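Anaphase-promoting complex subunit cut9 (Schizosaccharomyces pombe, PDB 2XPI) serves as a TPR-repeat component of the anaphase-promoting complex/cyclosome, the E3 ubiquitin ligase that controls progression through mitosis and G1, and binds hcn1. Local coordinates at residues A[499-504]-A[516-521]; A[522-527]-A[553-558]; A[466-471]-A[476-481]. All blocks are in the same frame, centred on the assembly; numbering follows the deposited sequence.

Interaction 1: residues A[499-504]-A[516-521]; sequences QNALLL and AATWAN
Leu-502, Thr-518 and Trp-519 form part of the junction between two consecutive tetratricopeptide repeats. Leu-502 lies on helix 491-507, the second helix of TPR 12. Thr-518 and Trp-519 lie on helix 516-528, the first helix of TPR 13. The two short segments run nearly antiparallel, at 147°, and their axes come within 9.8 Å. The backbones are nearest at Leu-502 and Thr-518.

Leu-502 does most of the work on its side. It points at the other helix and splits its contact between two neighbours. Its CD1 meets Thr-518 CG2 tip to tip, at 3.5 Å. Thr-518 can offer this methyl because CG2 is anti to its own backbone N, while OG1 sits beside that nitrogen (chi1 -62°). Thr-518 CG2 also touches Ala-501 CB, at 4.0 Å, so it sits against Ala-501 and Leu-502 together.

The second partner is the indole of Trp-519. Leu-502 CG stands over one face of the ring, 4.1 Å from the centroid of the six-membered ring and 19° off its normal. This is a CH-pi contact. The leucine lies toward the rim of that face, with its CG 3.9 Å from Trp-519 CE2. No hydrogen bond joins the two segments, and the contact is apolar throughout.

Other parts of the chain close around it. Trp-519 also packs on Gln-541 and Leu-545 of helix 532-545, and Leu-502 touches Leu-522 one turn further along helix 516-528. Ala-517 and Thr-518 pack on an apolar side chain of another protein's chain, probably hcn1. A leucine, two small side chains and one indole thus pack the second helix of one repeat against the first helix of the next, as in tandem TPR arrays.

Interaction 2: residues A[522-527]-A[553-558]; sequences LGHAYR and HTAIAL
The backbones draw closest at His-524 and Ala-555, whose CA atoms are 7.8 Å apart, and the two helices run in roughly the same direction, with Arg-527 opposite Leu-558 one turn later. Two small contacts result, one at each of these pairs. No hydrogen bond joins the segments.

In the first, the far end of the His-524 imidazole reaches Ala-555. His-524 NE2 is 3.7 Å from Ala-555 CB, and CE1 also touches that methyl. The methyl approaches the ring obliquely. The ring is carried there with CG anti to the carbonyl carbon and beside the backbone N (chi1 -85°).

In the second, the guanidinium of Arg-527 lies against Leu-558. Arg-527 NH2 is 3.7 Å from Leu-558 CD2, and NE is 3.9 Å from the same CD2. The two side chains cross at about a right angle. The arginine chain bends at chi3 (-86°), which turns the guanidinium out of line with the extended part of the side chain.

Helix 516-528 opens TPR 13 and helix 550-562 opens TPR 14. First helices of successive repeats lie side by side in TPR arrays and line the concave surface of the superhelix. Here that surface is occupied by another protein's chain, probably hcn1. His-524, Arg-527, Ala-555 and Leu-558 all pack on apolar side chains of that chain.

The charge of Arg-527 is met outside the two segments. Its NH2 touches Leu-558 CD2 and also carries a salt bridge to an acidic side chain of the other protein's chain. Within its own helix, Arg-527 CZ lies in the plane of the His-524 ring, at the ring edge, 4.0 Å from His-524 CD2.

Interaction 3: residues A[466-471]-A[476-481]; sequences SSYALF and LLLNEL
Tyr-468 and Leu-477 meet because each has CG anti to its backbone N (chi1 -172° and 170°), which sends both side chains across the gap between their helices. This gap is the junction of two tetratricopeptide repeats. Helix 457-470 ends TPR 11, and helix 475-487 begins TPR 12. The segments are nearly antiparallel, at 145°, with axes 10.7 Å apart.

The tyrosine ring offers its edge to Leu-477. Leu-477 CD2 lies near the ring plane, 3.9 Å from Tyr-468 CD2, and the two side chains cross at about a right angle. Two further leucines of helix 475-487 approach the ring obliquely. Leu-481 CD1 is 3.9 Å from Tyr-468 CD2, and Leu-478 CD2 is 4.2 Å from Tyr-468 CE2. The ring thus packs along one turn of the partner helix.

Phe-471, where the backbone first leaves the helical conformation, touches Leu-477 CD2 through its backbone O. The two methyls of Leu-477 go separate ways. CD2 lies between Tyr-468 and the backbone O of Phe-471. Leu-477 CD1 goes to Ser-467, whose OG is 3.7 Å from it and hydrogen-bonds to Tyr-463 O.

How the interactions relate
Along the chain interaction 3 comes first, then interaction 1, then interaction 2. Together they cover three successive repeat junctions, from TPR 11 to TPR 14. Interactions 3 and 1 have centres about 14 Å apart, and helices 475-487 and 491-507 follow each other within TPR 12. They touch through Leu-478, which packs on Asn-500 and Leu-504. Interactions 1 and 2 also have centres about 14 Å apart, share helix 516-528, and touch where Gln-499 OE1 lies 3.0 Å from Tyr-526 OH. Interactions 2 and 3 do not touch; their centres are about 24 Å apart. This serial packing continues the TPR superhelix, in which TPR 8 and 10-13 bind hcn1.

Interaction 1: residues A[499-504]-A[516-521]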
loop_
_atom_site.group_PDB
_atom_site.type_symbol
_atom_site.label_atom_id
_atom_site.label_comp_id
_atom_site.label_asym_id
_atom_site.label_seq_id
_atom_site.Cartn_x
_atom_site.Cartn_y
_atom_site.Cartn_z
ATOM N N GLN A 499 18.408 37.056 -39.941
ATOM C CA GLN A 499 19.843 37.180 -39.704
ATOM C C GLN A 499 20.179 37.002 -38.227
ATOM O O GLN A 499 21.256 36.527 -37.877
ATOM C CB GLN A 499 20.386 38.513 -40.228
ATOM C CG GLN A 499 20.740 38.497 -41.698
ATOM C CD GLN A 499 20.966 39.898 -42.273
ATOM O OE1 GLN A 499 21.413 40.043 -43.418
ATOM N NE2 GLN A 499 20.653 40.931 -41.483
ATOM N N ASN A 500 19.248 37.376 -37.358
ATOM C CA ASN A 500 19.478 37.249 -35.928
ATOM C C ASN A 500 19.207 35.864 -35.375
ATOM O O ASN A 500 19.844 35.453 -34.410
ATOM C CB ASN A 500 18.713 38.312 -35.157
ATOM C CG ASN A 500 19.626 39.383 -34.634
ATOM O OD1 ASN A 500 19.880 40.383 -35.302
ATOM N ND2 ASN A 500 20.170 39.157 -33.445
ATOM N N ALA A 501 18.263 35.147 -35.977
ATOM C CA ALA A 501 18.080 33.741 -35.658
ATOM C C ALA A 501 19.405 33.037 -35.922
ATOM O O ALA A 501 19.954 32.393 -35.040
ATOM C CB ALA A 501 16.985 33.134 -36.518
ATOM N N LEU A 502 19.913 33.187 -37.148
ATOM C CA LEU A 502 21.198 32.610 -37.562
ATOM C C LEU A 502 22.349 32.951 -36.624
ATOM O O LEU A 502 23.137 32.074 -36.259
ATOM C CB LEU A 502 21.550 33.045 -38.979
ATOM C CG LEU A 502 20.955 32.211 -40.118
ATOM C CD1 LEU A 502 20.127 31.018 -39.603
ATOM C CD2 LEU A 502 20.158 33.088 -41.098
ATOM N N LEU A 503 22.456 34.218 -36.237
ATOM C CA LEU A 503 23.469 34.598 -35.265
ATOM C C LEU A 503 23.240 33.841 -33.968
ATOM O O LEU A 503 24.171 33.259 -33.417
ATOM C CB LEU A 503 23.468 36.100 -35.007
ATOM C CG LEU A 503 23.767 36.995 -36.211
ATOM C CD1 LEU A 503 24.512 38.227 -35.747
ATOM C CD2 LEU A 503 24.565 36.257 -37.267
ATOM N N LEU A 504 21.995 33.836 -33.497
ATOM C CA LEU A 504 21.627 33.121 -32.274
ATOM C C LEU A 504 22.020 31.651 -32.309
ATOM O O LEU A 504 22.665 31.163 -31.392
ATOM C CB LEU A 504 20.129 33.223 -32.010
ATOM C CG LEU A 504 19.702 34.099 -30.843
ATOM C CD1 LEU A 504 20.882 34.396 -29.927
ATOM C CD2 LEU A 504 19.081 35.380 -31.348
ATOM N N ALA A 516 17.888 24.946 -41.967
ATOM C CA ALA A 516 17.947 25.152 -43.399
ATOM C C ALA A 516 16.752 26.009 -43.817
ATOM O O ALA A 516 16.818 26.762 -44.791
ATOM C CB ALA A 516 17.944 23.824 -44.124
ATOM N N ALA A 517 15.659 25.907 -43.066
ATOM C CA ALA A 517 14.452 26.640 -43.405
ATOM C C ALA A 517 14.647 28.136 -43.171
ATOM O O ALA A 517 14.136 28.966 -43.928
ATOM C CB ALA A 517 13.282 26.123 -42.615
ATOM N N THR A 518 15.394 28.483 -42.128
ATOM C CA THR A 518 15.714 29.884 -41.868
ATOM C C THR A 518 16.605 30.479 -42.967
ATOM O O THR A 518 16.343 31.577 -43.451
ATOM C CB THR A 518 16.347 30.069 -40.477
ATOM O OG1 THR A 518 15.400 29.661 -39.496
ATOM C CG2 THR A 518 16.708 31.512 -40.218
ATOM N N TRP A 519 17.639 29.743 -43.367
ATOM C CA TRP A 519 18.517 30.171 -44.450
ATOM C C TRP A 519 17.716 30.401 -45.720
ATOM O O TRP A 519 17.818 31.448 -46.351
ATOM C CB TRP A 519 19.583 29.116 -44.714
ATOM C CG TRP A 519 20.768 29.233 -43.829
ATOM C CD1 TRP A 519 21.130 28.380 -42.827
ATOM C CD2 TRP A 519 21.751 30.279 -43.846
ATOM N NE1 TRP A 519 22.287 28.824 -42.229
ATOM C CE2 TRP A 519 22.692 29.982 -42.841
ATOM C CE3 TRP A 519 21.933 31.430 -44.624
ATOM C CZ2 TRP A 519 23.797 30.802 -42.583
ATOM C CZ3 TRP A 519 23.043 32.242 -44.372
ATOM C CH2 TRP A 519 23.955 31.921 -43.356
ATOM N N ALA A 520 16.910 29.414 -46.094
ATOM C CA ALA A 520 16.063 29.566 -47.263
ATOM C C ALA A 520 15.108 30.723 -47.021
ATOM O O ALA A 520 14.878 31.511 -47.925
ATOM C CB ALA A 520 15.318 28.294 -47.569
ATOM N N ASN A 521 14.575 30.854 -45.805
ATOM C CA ASN A 521 13.745 32.017 -45.493
ATOM C C ASN A 521 14.456 33.335 -45.811
ATOM O O ASN A 521 13.907 34.211 -46.472
ATOM C CB ASN A 521 13.286 32.023 -44.027
ATOM C CG ASN A 521 12.222 30.977 -43.735
ATOM O OD1 ASN A 521 11.682 30.347 -44.645
ATOM N ND2 ASN A 521 11.913 30.790 -42.456
#

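Interaction 2: residues A[522-527]-A[553-558]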
loop_
_atom_site.group_PDB
_atom_site.type_symbol
_atom_site.label_atom_id
_atom_site.label_comp_id
_atom_site.label_asym_id
_atom_site.label_seq_id
_atom_site.Cartn_x
_atom_site.Cartn_y
_atom_site.Cartn_z
ATOM N N LEU A 522 15.675 33.479 -45.326
ATOM C CA LEU A 522 16.452 34.678 -45.577
ATOM C C LEU A 522 16.623 34.856 -47.082
ATOM O O LEU A 522 16.546 35.969 -47.597
ATOM C CB LEU A 522 17.809 34.537 -44.912
ATOM C CG LEU A 522 18.794 35.681 -45.040
ATOM C CD1 LEU A 522 18.327 36.869 -44.223
ATOM C CD2 LEU A 522 20.162 35.187 -44.575
ATOM N N GLY A 523 16.843 33.749 -47.789
ATOM C CA GLY A 523 16.909 33.773 -49.240
ATOM C C GLY A 523 15.643 34.262 -49.928
ATOM O O GLY A 523 15.717 34.912 -50.967
ATOM N N HIS A 524 14.480 33.941 -49.358
ATOM C CA HIS A 524 13.188 34.372 -49.902
ATOM C C HIS A 524 12.932 35.856 -49.646
ATOM O O HIS A 524 12.328 36.537 -50.464
ATOM C CB HIS A 524 12.038 33.545 -49.321
ATOM C CG HIS A 524 11.794 32.257 -50.038
ATOM N ND1 HIS A 524 12.028 31.027 -49.463
ATOM C CD2 HIS A 524 11.348 32.004 -51.289
ATOM C CE1 HIS A 524 11.732 30.073 -50.324
ATOM N NE2 HIS A 524 11.311 30.640 -51.440
ATOM N N ALA A 525 13.383 36.356 -48.502
ATOM C CA ALA A 525 13.310 37.782 -48.235
ATOM C C ALA A 525 14.151 38.538 -49.256
ATOM O O ALA A 525 13.764 39.592 -49.730
ATOM C CB ALA A 525 13.783 38.085 -46.820
ATOM N N TYR A 526 15.300 37.981 -49.607
ATOM C CA TYR A 526 16.233 38.622 -50.527
ATOM C C TYR A 526 15.724 38.683 -51.962
ATOM O O TYR A 526 15.940 39.683 -52.643
ATOM C CB TYR A 526 17.581 37.906 -50.514
ATOM C CG TYR A 526 18.514 38.225 -49.356
ATOM C CD1 TYR A 526 19.398 37.258 -48.880
ATOM C CD2 TYR A 526 18.541 39.486 -48.766
ATOM C CE1 TYR A 526 20.270 37.523 -47.846
ATOM C CE2 TYR A 526 19.427 39.769 -47.722
ATOM C CZ TYR A 526 20.288 38.771 -47.265
ATOM O OH TYR A 526 21.170 39.000 -46.220
ATOM N N ARG A 527 15.079 37.628 -52.454
ATOM C CA ARG A 527 14.560 37.709 -53.818
ATOM C C ARG A 527 13.429 38.719 -53.894
ATOM O O ARG A 527 13.200 39.328 -54.936
ATOM C CB ARG A 527 14.105 36.358 -54.360
ATOM C CG ARG A 527 13.278 35.567 -53.401
ATOM C CD ARG A 527 12.762 34.305 -54.063
ATOM N NE ARG A 527 11.520 34.562 -54.778
ATOM C CZ ARG A 527 10.318 34.535 -54.209
ATOM N NH1 ARG A 527 10.196 34.261 -52.910
ATOM N NH2 ARG A 527 9.236 34.790 -54.940
ATOM N N HIS A 553 15.041 24.093 -54.442
ATOM C CA HIS A 553 15.581 24.033 -55.805
ATOM C C HIS A 553 14.750 24.868 -56.756
ATOM O O HIS A 553 15.286 25.571 -57.622
ATOM C CB HIS A 553 15.602 22.604 -56.324
ATOM C CG HIS A 553 16.809 21.840 -55.910
ATOM N ND1 HIS A 553 18.009 21.938 -56.576
ATOM C CD2 HIS A 553 17.013 20.986 -54.882
ATOM C CE1 HIS A 553 18.900 21.164 -55.984
ATOM N NE2 HIS A 553 18.321 20.573 -54.955
ATOM N N THR A 554 13.434 24.763 -56.609
ATOM C CA THR A 554 12.508 25.570 -57.378
ATOM C C THR A 554 12.764 27.047 -57.064
ATOM O O THR A 554 12.826 27.882 -57.966
ATOM C CB THR A 554 11.046 25.179 -57.052
ATOM O OG1 THR A 554 10.824 23.802 -57.403
ATOM C CG2 THR A 554 10.047 26.076 -57.798
ATOM N N ALA A 555 12.944 27.357 -55.782
ATOM C CA ALA A 555 13.226 28.728 -55.357
ATOM C C ALA A 555 14.453 29.273 -56.061
ATOM O O ALA A 555 14.437 30.383 -56.570
ATOM C CB ALA A 555 13.427 28.790 -53.855
ATOM N N ILE A 556 15.518 28.478 -56.065
ATOM C CA ILE A 556 16.796 28.829 -56.680
ATOM C C ILE A 556 16.652 29.101 -58.184
ATOM O O ILE A 556 17.237 30.052 -58.719
ATOM C CB ILE A 556 17.846 27.721 -56.410
ATOM C CG1 ILE A 556 18.219 27.706 -54.926
ATOM C CG2 ILE A 556 19.102 27.934 -57.193
ATOM C CD1 ILE A 556 19.171 26.613 -54.581
ATOM N N ALA A 557 15.861 28.271 -58.854
ATOM C CA ALA A 557 15.563 28.467 -60.266
ATOM C C ALA A 557 14.788 29.780 -60.467
ATOM O O ALA A 557 15.147 30.618 -61.299
ATOM C CB ALA A 557 14.781 27.278 -60.808
ATOM N N LEU A 558 13.734 29.975 -59.686
ATOM C CA LEU A 558 13.020 31.227 -59.775
ATOM C C LEU A 558 14.016 32.387 -59.734
ATOM O O LEU A 558 13.915 33.336 -60.516
ATOM C CB LEU A 558 11.974 31.364 -58.672
ATOM C CG LEU A 558 11.212 32.684 -58.752
ATOM C CD1 LEU A 558 10.780 32.995 -60.207
ATOM C CD2 LEU A 558 10.016 32.668 -57.817
#

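Interaction 3: residues A[466-471]-A[476-481]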
loop_
_atom_site.group_PDB
_atom_site.type_symbol
_atom_site.label_atom_id
_atom_site.label_comp_id
_atom_site.label_asym_id
_atom_site.label_seq_id
_atom_site.Cartn_x
_atom_site.Cartn_y
_atom_site.Cartn_z
ATOM N N SER A 466 3.973 38.326 -27.558
ATOM C CA SER A 466 3.886 37.795 -26.211
ATOM C C SER A 466 5.078 36.922 -25.811
ATOM O O SER A 466 5.661 37.194 -24.772
ATOM C CB SER A 466 2.557 37.078 -25.985
ATOM O OG SER A 466 1.495 38.016 -25.894
ATOM N N SER A 467 5.467 35.903 -26.593
ATOM C CA SER A 467 6.678 35.164 -26.206
ATOM C C SER A 467 7.881 36.080 -26.151
ATOM O O SER A 467 8.701 35.995 -25.232
ATOM C CB SER A 467 7.006 33.939 -27.075
ATOM O OG SER A 467 6.158 33.835 -28.194
ATOM N N TYR A 468 7.999 36.956 -27.137
ATOM C CA TYR A 468 9.169 37.821 -27.200
ATOM C C TYR A 468 9.290 38.683 -25.932
ATOM O O TYR A 468 10.393 38.956 -25.470
ATOM C CB TYR A 468 9.113 38.698 -28.450
ATOM C CG TYR A 468 10.366 39.497 -28.704
ATOM C CD1 TYR A 468 10.445 40.844 -28.344
ATOM C CD2 TYR A 468 11.472 38.906 -29.317
ATOM C CE1 TYR A 468 11.602 41.587 -28.586
ATOM C CE2 TYR A 468 12.623 39.630 -29.566
ATOM C CZ TYR A 468 12.689 40.972 -29.200
ATOM O OH TYR A 468 13.850 41.679 -29.446
ATOM N N ALA A 469 8.168 39.113 -25.366
ATOM C CA ALA A 469 8.238 39.935 -24.159
ATOM C C ALA A 469 8.800 39.134 -22.972
ATOM O O ALA A 469 9.529 39.676 -22.143
ATOM C CB ALA A 469 6.879 40.542 -23.820
ATOM N N LEU A 470 8.454 37.848 -22.920
ATOM C CA LEU A 470 8.970 36.879 -21.952
ATOM C C LEU A 470 10.450 36.473 -22.167
ATOM O O LEU A 470 11.217 36.341 -21.215
ATOM C CB LEU A 470 8.103 35.613 -22.020
ATOM C CG LEU A 470 7.001 35.317 -20.991
ATOM C CD1 LEU A 470 6.658 36.495 -20.076
ATOM C CD2 LEU A 470 5.759 34.765 -21.672
ATOM N N PHE A 471 10.852 36.229 -23.407
ATOM C CA PHE A 471 12.228 35.815 -23.658
ATOM C C PHE A 471 12.570 36.107 -25.114
ATOM O O PHE A 471 11.864 35.672 -26.024
ATOM C CB PHE A 471 12.435 34.326 -23.283
ATOM C CG PHE A 471 13.838 33.798 -23.545
ATOM C CD1 PHE A 471 14.904 34.186 -22.746
ATOM C CD2 PHE A 471 14.069 32.902 -24.578
ATOM C CE1 PHE A 471 16.193 33.719 -22.982
ATOM C CE2 PHE A 471 15.362 32.416 -24.837
ATOM C CZ PHE A 471 16.430 32.829 -24.035
ATOM N N LEU A 476 14.183 30.205 -32.789
ATOM C CA LEU A 476 12.929 29.724 -33.373
ATOM C C LEU A 476 11.888 30.833 -33.399
ATOM O O LEU A 476 11.043 30.895 -34.290
ATOM C CB LEU A 476 12.394 28.580 -32.523
ATOM C CG LEU A 476 11.521 27.503 -33.169
ATOM C CD1 LEU A 476 10.551 26.897 -32.121
ATOM C CD2 LEU A 476 10.767 28.031 -34.391
ATOM N N LEU A 477 11.955 31.699 -32.401
ATOM C CA LEU A 477 11.021 32.786 -32.240
ATOM C C LEU A 477 11.340 33.887 -33.224
ATOM O O LEU A 477 10.434 34.506 -33.779
ATOM C CB LEU A 477 11.140 33.335 -30.823
ATOM C CG LEU A 477 10.413 34.635 -30.505
ATOM C CD1 LEU A 477 8.913 34.451 -30.576
ATOM C CD2 LEU A 477 10.829 35.084 -29.131
ATOM N N LEU A 478 12.633 34.145 -33.430
ATOM C CA LEU A 478 13.061 35.164 -34.389
ATOM C C LEU A 478 12.734 34.714 -35.800
ATOM O O LEU A 478 12.336 35.507 -36.641
ATOM C CB LEU A 478 14.549 35.477 -34.243
ATOM C CG LEU A 478 14.940 36.104 -32.900
ATOM C CD1 LEU A 478 16.445 36.209 -32.778
ATOM C CD2 LEU A 478 14.289 37.467 -32.715
ATOM N N ASN A 479 12.888 33.428 -36.059
ATOM C CA ASN A 479 12.422 32.901 -37.323
ATOM C C ASN A 479 10.929 33.152 -37.515
ATOM O O ASN A 479 10.512 33.633 -38.546
ATOM C CB ASN A 479 12.738 31.412 -37.481
ATOM C CG ASN A 479 12.234 30.862 -38.800
ATOM O OD1 ASN A 479 11.083 30.452 -38.914
ATOM N ND2 ASN A 479 13.077 30.893 -39.812
ATOM N N GLU A 480 10.122 32.838 -36.510
ATOM C CA GLU A 480 8.678 33.012 -36.632
ATOM C C GLU A 480 8.261 34.483 -36.777
ATOM O O GLU A 480 7.355 34.804 -37.536
ATOM C CB GLU A 480 7.949 32.339 -35.468
ATOM C CG GLU A 480 8.304 30.877 -35.288
ATOM C CD GLU A 480 8.062 30.042 -36.543
ATOM O OE1 GLU A 480 6.988 30.197 -37.160
ATOM O OE2 GLU A 480 8.943 29.224 -36.915
ATOM N N LEU A 481 8.907 35.378 -36.048
ATOM C CA LEU A 481 8.640 36.797 -36.222
ATOM C C LEU A 481 9.010 37.240 -37.643
ATOM O O LEU A 481 8.412 38.169 -38.193
ATOM C CB LEU A 481 9.442 37.607 -35.213
ATOM C CG LEU A 481 8.855 37.682 -33.815
ATOM C CD1 LEU A 481 9.928 38.115 -32.820
ATOM C CD2 LEU A 481 7.660 38.630 -33.823
#